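Side-chain contacts in ankyrin repeat family protein (PDB 3HRA), which is of unknown function but, as an ankyrin repeat protein, probably offers its stacked helical repeats as a scaffold for binding other proteins: residues 160-163 and 164-168; 140-143 and 144-147; 178-181 and 182-185. All blocks are in the same frame, centred on the assembly; numbering follows the deposited sequence.

Contact 1: residues 160-163 and 164-168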
loop_
_atom_site.group_PDB
_atom_site.type_symbol
_atom_site.label_atom_id
_atom_site.label_comp_id
_atom_site.label_asym_id
_atom_site.label_seq_id
_atom_site.Cartn_x
_atom_site.Cartn_y
_atom_site.Cartn_z
ATOM N N ILE A 160 5.343 8.807 -12.611
ATOM C CA ILE A 160 5.270 7.458 -12.048
ATOM C C ILE A 160 5.722 6.437 -13.085
ATOM O O ILE A 160 6.489 5.523 -12.767
ATOM C CB ILE A 160 3.872 7.134 -11.492
ATOM C CG1 ILE A 160 3.627 7.913 -10.194
ATOM C CG2 ILE A 160 3.712 5.629 -11.239
ATOM C CD1 ILE A 160 2.170 7.995 -9.772
ATOM N N VAL A 161 5.300 6.620 -14.332
ATOM C CA VAL A 161 5.779 5.758 -15.417
ATOM C C VAL A 161 7.319 5.793 -15.552
ATOM O O VAL A 161 7.963 4.755 -15.677
ATOM C CB VAL A 161 5.092 6.104 -16.760
ATOM C CG1 VAL A 161 5.782 5.384 -17.925
ATOM C CG2 VAL A 161 3.625 5.742 -16.687
ATOM N N LYS A 162 7.899 6.988 -15.529
ATOM C CA LYS A 162 9.349 7.131 -15.635
ATOM C C LYS A 162 10.083 6.433 -14.486
ATOM O O LYS A 162 11.065 5.723 -14.717
ATOM C CB LYS A 162 9.745 8.609 -15.670
ATOM C CG LYS A 162 11.227 8.815 -15.849
ATOM C CD LYS A 162 11.660 8.505 -17.283
ATOM C CE LYS A 162 13.092 8.972 -17.513
ATOM N NZ LYS A 162 13.563 8.656 -18.891
ATOM N N LEU A 163 9.610 6.664 -13.265
ATOM C CA LEU A 163 10.128 6.022 -12.054
ATOM C C LEU A 163 10.130 4.493 -12.202
ATOM O O LEU A 163 11.132 3.841 -11.912
ATOM C CB LEU A 163 9.265 6.408 -10.854
ATOM C CG LEU A 163 9.861 6.588 -9.453
ATOM C CD1 LEU A 163 8.812 6.287 -8.383
ATOM C CD2 LEU A 163 11.135 5.781 -9.223
ATOM N N LEU A 164 9.012 3.928 -12.660
ATOM C CA LEU A 164 8.904 2.471 -12.844
ATOM C C LEU A 164 9.879 1.954 -13.900
ATOM O O LEU A 164 10.542 0.932 -13.700
ATOM C CB LEU A 164 7.452 2.045 -13.196
ATOM C CG LEU A 164 6.432 2.201 -12.058
ATOM C CD1 LEU A 164 4.990 2.091 -12.553
ATOM C CD2 LEU A 164 6.722 1.173 -10.967
ATOM N N MET A 165 9.953 2.639 -15.039
ATOM C CA MET A 165 10.862 2.206 -16.095
ATOM C C MET A 165 12.311 2.325 -15.659
ATOM O O MET A 165 13.145 1.504 -16.021
ATOM C CB MET A 165 10.621 2.991 -17.391
ATOM C CG MET A 165 9.214 2.813 -17.958
ATOM S SD MET A 165 8.734 1.090 -18.184
ATOM C CE MET A 165 9.883 0.603 -19.479
ATOM N N GLU A 166 12.620 3.355 -14.881
ATOM C CA GLU A 166 13.992 3.539 -14.435
ATOM C C GLU A 166 14.384 2.470 -13.421
ATOM O O GLU A 166 15.564 2.277 -13.132
ATOM C CB GLU A 166 14.187 4.927 -13.854
ATOM C CG GLU A 166 14.378 5.992 -14.911
ATOM C CD GLU A 166 15.671 5.828 -15.700
ATOM O OE1 GLU A 166 16.728 5.601 -15.079
ATOM O OE2 GLU A 166 15.628 5.934 -16.939
ATOM N N ASN A 167 13.384 1.772 -12.889
ATOM C CA ASN A 167 13.633 0.715 -11.933
ATOM C C ASN A 167 13.430 -0.666 -12.544
ATOM O O ASN A 167 13.314 -1.667 -11.826
ATOM C CB ASN A 167 12.771 0.890 -10.680
ATOM C CG ASN A 167 13.350 1.915 -9.719
ATOM O OD1 ASN A 167 14.071 1.560 -8.789
ATOM N ND2 ASN A 167 13.056 3.199 -9.952
ATOM N N GLY A 168 13.402 -0.710 -13.874
ATOM C CA GLY A 168 13.411 -1.969 -14.593
ATOM C C GLY A 168 12.067 -2.650 -14.778
ATOM O O GLY A 168 12.025 -3.856 -15.032
#

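Contact 2: residues 140-143 and 144-147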
loop_
_atom_site.group_PDB
_atom_site.type_symbol
_atom_site.label_atom_id
_atom_site.label_comp_id
_atom_site.label_asym_id
_atom_site.label_seq_id
_atom_site.Cartn_x
_atom_site.Cartn_y
_atom_site.Cartn_z
ATOM N N GLY A 140 -4.553 -9.040 -14.249
ATOM C CA GLY A 140 -3.321 -9.114 -15.019
ATOM C C GLY A 140 -2.581 -7.781 -15.064
ATOM O O GLY A 140 -1.550 -7.656 -15.740
ATOM N N TYR A 141 -3.097 -6.788 -14.343
ATOM C CA TYR A 141 -2.512 -5.455 -14.361
ATOM C C TYR A 141 -1.253 -5.443 -13.520
ATOM O O TYR A 141 -1.229 -6.003 -12.433
ATOM C CB TYR A 141 -3.447 -4.389 -13.771
ATOM C CG TYR A 141 -4.736 -4.123 -14.516
ATOM C CD1 TYR A 141 -5.832 -3.587 -13.854
ATOM C CD2 TYR A 141 -4.863 -4.408 -15.868
ATOM C CE1 TYR A 141 -7.012 -3.330 -14.515
ATOM C CE2 TYR A 141 -6.050 -4.150 -16.543
ATOM C CZ TYR A 141 -7.117 -3.609 -15.862
ATOM O OH TYR A 141 -8.303 -3.348 -16.518
ATOM N N THR A 142 -0.222 -4.785 -14.039
ATOM C CA THR A 142 0.961 -4.437 -13.262
ATOM C C THR A 142 0.799 -2.992 -12.795
ATOM O O THR A 142 -0.136 -2.294 -13.225
ATOM C CB THR A 142 2.234 -4.481 -14.131
ATOM O OG1 THR A 142 2.082 -3.580 -15.238
ATOM C CG2 THR A 142 2.478 -5.895 -14.657
ATOM N N ALA A 143 1.729 -2.536 -11.966
ATOM C CA ALA A 143 1.755 -1.142 -11.530
ATOM C C ALA A 143 1.853 -0.224 -12.738
ATOM O O ALA A 143 1.146 0.788 -12.818
ATOM C CB ALA A 143 2.923 -0.888 -10.572
ATOM N N LEU A 144 2.706 -0.585 -13.691
ATOM C CA LEU A 144 2.846 0.215 -14.903
ATOM C C LEU A 144 1.539 0.324 -15.698
ATOM O O LEU A 144 1.147 1.420 -16.122
ATOM C CB LEU A 144 3.941 -0.361 -15.791
ATOM C CG LEU A 144 4.242 0.466 -17.032
ATOM C CD1 LEU A 144 4.839 1.843 -16.662
ATOM C CD2 LEU A 144 5.186 -0.325 -17.953
ATOM N N ILE A 145 0.877 -0.805 -15.917
ATOM C CA ILE A 145 -0.370 -0.821 -16.667
ATOM C C ILE A 145 -1.433 0.030 -15.988
ATOM O O ILE A 145 -2.128 0.799 -16.657
ATOM C CB ILE A 145 -0.890 -2.263 -16.910
ATOM C CG1 ILE A 145 -0.000 -2.960 -17.946
ATOM C CG2 ILE A 145 -2.312 -2.219 -17.414
ATOM C CD1 ILE A 145 -0.201 -4.460 -18.033
ATOM N N GLU A 146 -1.562 -0.092 -14.668
ATOM C CA GLU A 146 -2.557 0.707 -13.960
ATOM C C GLU A 146 -2.214 2.195 -14.047
ATOM O O GLU A 146 -3.100 3.023 -14.282
ATOM C CB GLU A 146 -2.731 0.260 -12.496
ATOM C CG GLU A 146 -3.327 -1.142 -12.346
ATOM C CD GLU A 146 -4.198 -1.289 -11.084
ATOM O OE1 GLU A 146 -4.287 -0.335 -10.273
ATOM O OE2 GLU A 146 -4.811 -2.356 -10.902
ATOM N N ALA A 147 -0.941 2.537 -13.834
ATOM C CA ALA A 147 -0.511 3.932 -13.907
ATOM C C ALA A 147 -0.794 4.570 -15.274
ATOM O O ALA A 147 -1.067 5.766 -15.358
ATOM C CB ALA A 147 0.966 4.073 -13.549
#

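Contact 3: residues 178-181 and 182-185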
loop_
_atom_site.group_PDB
_atom_site.type_symbol
_atom_site.label_atom_id
_atom_site.label_comp_id
_atom_site.label_asym_id
_atom_site.label_seq_id
_atom_site.Cartn_x
_atom_site.Cartn_y
_atom_site.Cartn_z
ATOM N N GLY A 178 -4.960 -8.939 -22.903
ATOM C CA GLY A 178 -3.915 -9.014 -23.913
ATOM C C GLY A 178 -3.254 -7.690 -24.250
ATOM O O GLY A 178 -2.553 -7.578 -25.255
ATOM N N ARG A 179 -3.451 -6.687 -23.400
ATOM C CA ARG A 179 -2.923 -5.353 -23.686
ATOM C C ARG A 179 -1.710 -5.003 -22.818
ATOM O O ARG A 179 -1.632 -5.386 -21.648
ATOM C CB ARG A 179 -4.034 -4.303 -23.539
ATOM C CG ARG A 179 -4.988 -4.259 -24.741
ATOM C CD ARG A 179 -6.032 -3.143 -24.615
ATOM N NE ARG A 179 -7.007 -3.443 -23.570
ATOM C CZ ARG A 179 -8.084 -2.707 -23.289
ATOM N NH1 ARG A 179 -8.353 -1.604 -23.979
ATOM N NH2 ARG A 179 -8.901 -3.086 -22.307
ATOM N N THR A 180 -0.771 -4.270 -23.408
ATOM C CA THR A 180 0.379 -3.767 -22.677
ATOM C C THR A 180 0.179 -2.296 -22.321
ATOM O O THR A 180 -0.749 -1.634 -22.792
ATOM C CB THR A 180 1.691 -3.870 -23.502
ATOM O OG1 THR A 180 1.588 -3.025 -24.656
ATOM C CG2 THR A 180 1.971 -5.325 -23.919
ATOM N N ALA A 181 1.078 -1.781 -21.498
ATOM C CA ALA A 181 1.074 -0.358 -21.161
ATOM C C ALA A 181 1.171 0.539 -22.418
ATOM O O ALA A 181 0.472 1.545 -22.537
ATOM C CB ALA A 181 2.209 -0.058 -20.197
ATOM N N MET A 182 2.026 0.166 -23.360
ATOM C CA MET A 182 2.157 0.906 -24.613
ATOM C C MET A 182 0.832 0.930 -25.374
ATOM O O MET A 182 0.452 1.952 -25.940
ATOM C CB MET A 182 3.246 0.256 -25.473
ATOM C CG MET A 182 3.732 1.093 -26.629
ATOM S SD MET A 182 5.189 0.364 -27.425
ATOM C CE MET A 182 6.494 0.782 -26.272
ATOM N N ASP A 183 0.136 -0.204 -25.383
ATOM C CA ASP A 183 -1.182 -0.314 -26.022
ATOM C C ASP A 183 -2.166 0.691 -25.444
ATOM O O ASP A 183 -2.847 1.395 -26.197
ATOM C CB ASP A 183 -1.761 -1.732 -25.860
ATOM C CG ASP A 183 -1.048 -2.758 -26.713
ATOM O OD1 ASP A 183 -0.519 -2.376 -27.786
ATOM O OD2 ASP A 183 -1.013 -3.949 -26.306
ATOM N N TYR A 184 -2.238 0.768 -24.113
ATOM C CA TYR A 184 -3.179 1.673 -23.461
ATOM C C TYR A 184 -2.844 3.141 -23.739
ATOM O O TYR A 184 -3.731 3.934 -24.043
ATOM C CB TYR A 184 -3.248 1.422 -21.944
ATOM C CG TYR A 184 -4.037 0.184 -21.567
ATOM C CD1 TYR A 184 -5.419 0.157 -21.695
ATOM C CD2 TYR A 184 -3.400 -0.946 -21.064
ATOM C CE1 TYR A 184 -6.154 -0.971 -21.346
ATOM C CE2 TYR A 184 -4.129 -2.083 -20.697
ATOM C CZ TYR A 184 -5.502 -2.084 -20.852
ATOM O OH TYR A 184 -6.239 -3.195 -20.511
ATOM N N ALA A 185 -1.571 3.505 -23.614
ATOM C CA ALA A 185 -1.168 4.889 -23.832
ATOM C C ALA A 185 -1.506 5.325 -25.253
ATOM O O ALA A 185 -2.009 6.420 -25.477
ATOM C CB ALA A 185 0.321 5.064 -23.563
#

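Contact 1: residues 160-163 and 164-168
Leu164 N to Ile160 O, Met165 N to Val161 O (3.0 Å) and Glu166 N to Lys162 O are the i to i+4 bonds that join residues 160-163 to 164-168 as the last turns of helix 155-166. Leu163 O is also reached by a side chain: Asn167 ND2 donates to it at 2.8 Å, nearly straight at 169°, and the acceptor lies close to the amide plane. CG of Asn167 sits anti to its carbonyl carbon (chi1 -80°), which folds the amide back over the preceding turn; this places ND2 3.3 Å from Leu163 CD2 as well.

The charged pair is looser. Lys162 and Glu166 run alongside each other, yet NZ of Lys162 stands 3.9 Å from OE2 of Glu166, a long salt bridge. Both atoms hydrogen-bond to Tyr200 OH, so the tyrosine hydroxyl links the two charges near the C-terminus.

Apolar contacts occupy the buried side. Ile160 CG2 meets Leu164 CD1 at 4.0 Å, the two side chains lying side by side, and Val161 CG1 approaches Met165 CG at 4.3 Å. Val161 and Met165 also touch Leu144 of helix 143-149 and Leu197 of helix 191-198, whereas Leu163 packs on helix 119-128.

The end of the helix is a Schellman motif: Gly168, with phi 84°, is its C-prime residue, Gly168 N bonds to Met165 O, and Ala169 N to Leu164 O. The whole is the C-terminal close of the second helix of the predicted ankyrin repeat 139-176.

Contact 2: residues 140-143 and 144-147
Thr142 and Ile145 define the backbone geometry here: Thr142 is the N-cap of helix 143-149, in a segment that passes from extended chain into the first helical turn of the predicted ankyrin repeat 139-176. Its extended psi gives way to helical angles at Ala143. The main chain then closes two i to i+4 bonds, Glu146 N to Thr142 O at 3.0 Å and Ala147 N to Ala143 O at 2.9 Å. Two residues before the cap, Gly140 has a positive phi and turns the chain into the extended approach.

The capping bond itself is made by a side chain. Ile145 N donates to Thr142 OG1 at 3.1 Å, and the N-H points almost straight at the oxygen (168°). With chi1 at 58°, OG1 lies between the backbone N and the carbonyl carbon of its own residue, and this turn directs it at the Ile145 N-H. Ile145 CG1 lies 3.5 Å from Thr142 OG1.

The Tyr141 side chain starts out toward the helix and meets two residues of its first turn, crossing each at about a right angle. Ile145 CG2 comes obliquely to the ring at CD2, while Glu146 crosses beside the start of the side chain, its CG 3.5 Å from Tyr141 CB. Around this group, Tyr141 also meets Phe139, Asp175 and Tyr184, and Glu146 packs against Ile111 and Glu115 of helix 110-115, so the cap region sits between neighbouring helices. The Glu146 carboxylate is turned 79° from the tyrosine ring, with OE2 at the ring edge, near its plane, 3.4 Å from Tyr141 CD1.

Contact 3: residues 178-181 and 182-185
Arg179 passes over the face of Tyr184 with its CD, and its guanidinium lies beyond the ring centre, on the CE1 side, the planes 42° apart, an unusual companion to the capping box that starts helix 181-188. Tyr184 CE1 sits 3.2 Å above the centre of the Arg179 guanidinium plane, and Arg179 CD makes a CH-pi contact over the ring face, 4.2 Å from the Tyr184 centroid. A bend at chi3 carries the guanidinium past the centre to the CE1 and OH side. The polar ends are engaged by other groups: Arg179 NE bonds to Ser177 OG and Tyr184 OH to Asp175 OD1.

The box is reciprocal. Asp183 N donates to Thr180 OG1 at 3.3 Å, and Thr180 N returns a bond to Asp183 OD2 at 2.9 Å, with an N-H...O angle of 171°. The ordinary helical bonds follow, Tyr184 N to Thr180 O and Ala185 N to Ala181 O. On the inner side Ala181 and Ala185 rest on helix 191-198, and Tyr184 touches Ile145 and Val148 of helix 143-149. The donor Thr180 N reaches Asp183 OD2 on its anti side, 32° out of the carboxylate plane.

How the contacts relate
Contacts 2 and 3 are corresponding helix starts, each with a threonine N-cap; contact 1 is a helix end, closed by a Schellman glycine and an asparagine amide. Contact 2 is buried, and its cap rests on a threonine hydroxyl. Contact 3, farther from the chain centre and partly exposed, adds an aspartate to make a box and sets the aliphatic part of an arginine over its tyrosine. Contact 1 is also partly exposed, with charges on its outer side. Leu144 joins all three: its CA lies 3.7 Å from Leu164 CD1 of contact 1, and its CD2 3.7 Å from Ala181 CB of contact 3. Contacts 1 and 3 do not touch, their nearest atoms about 7 Å apart.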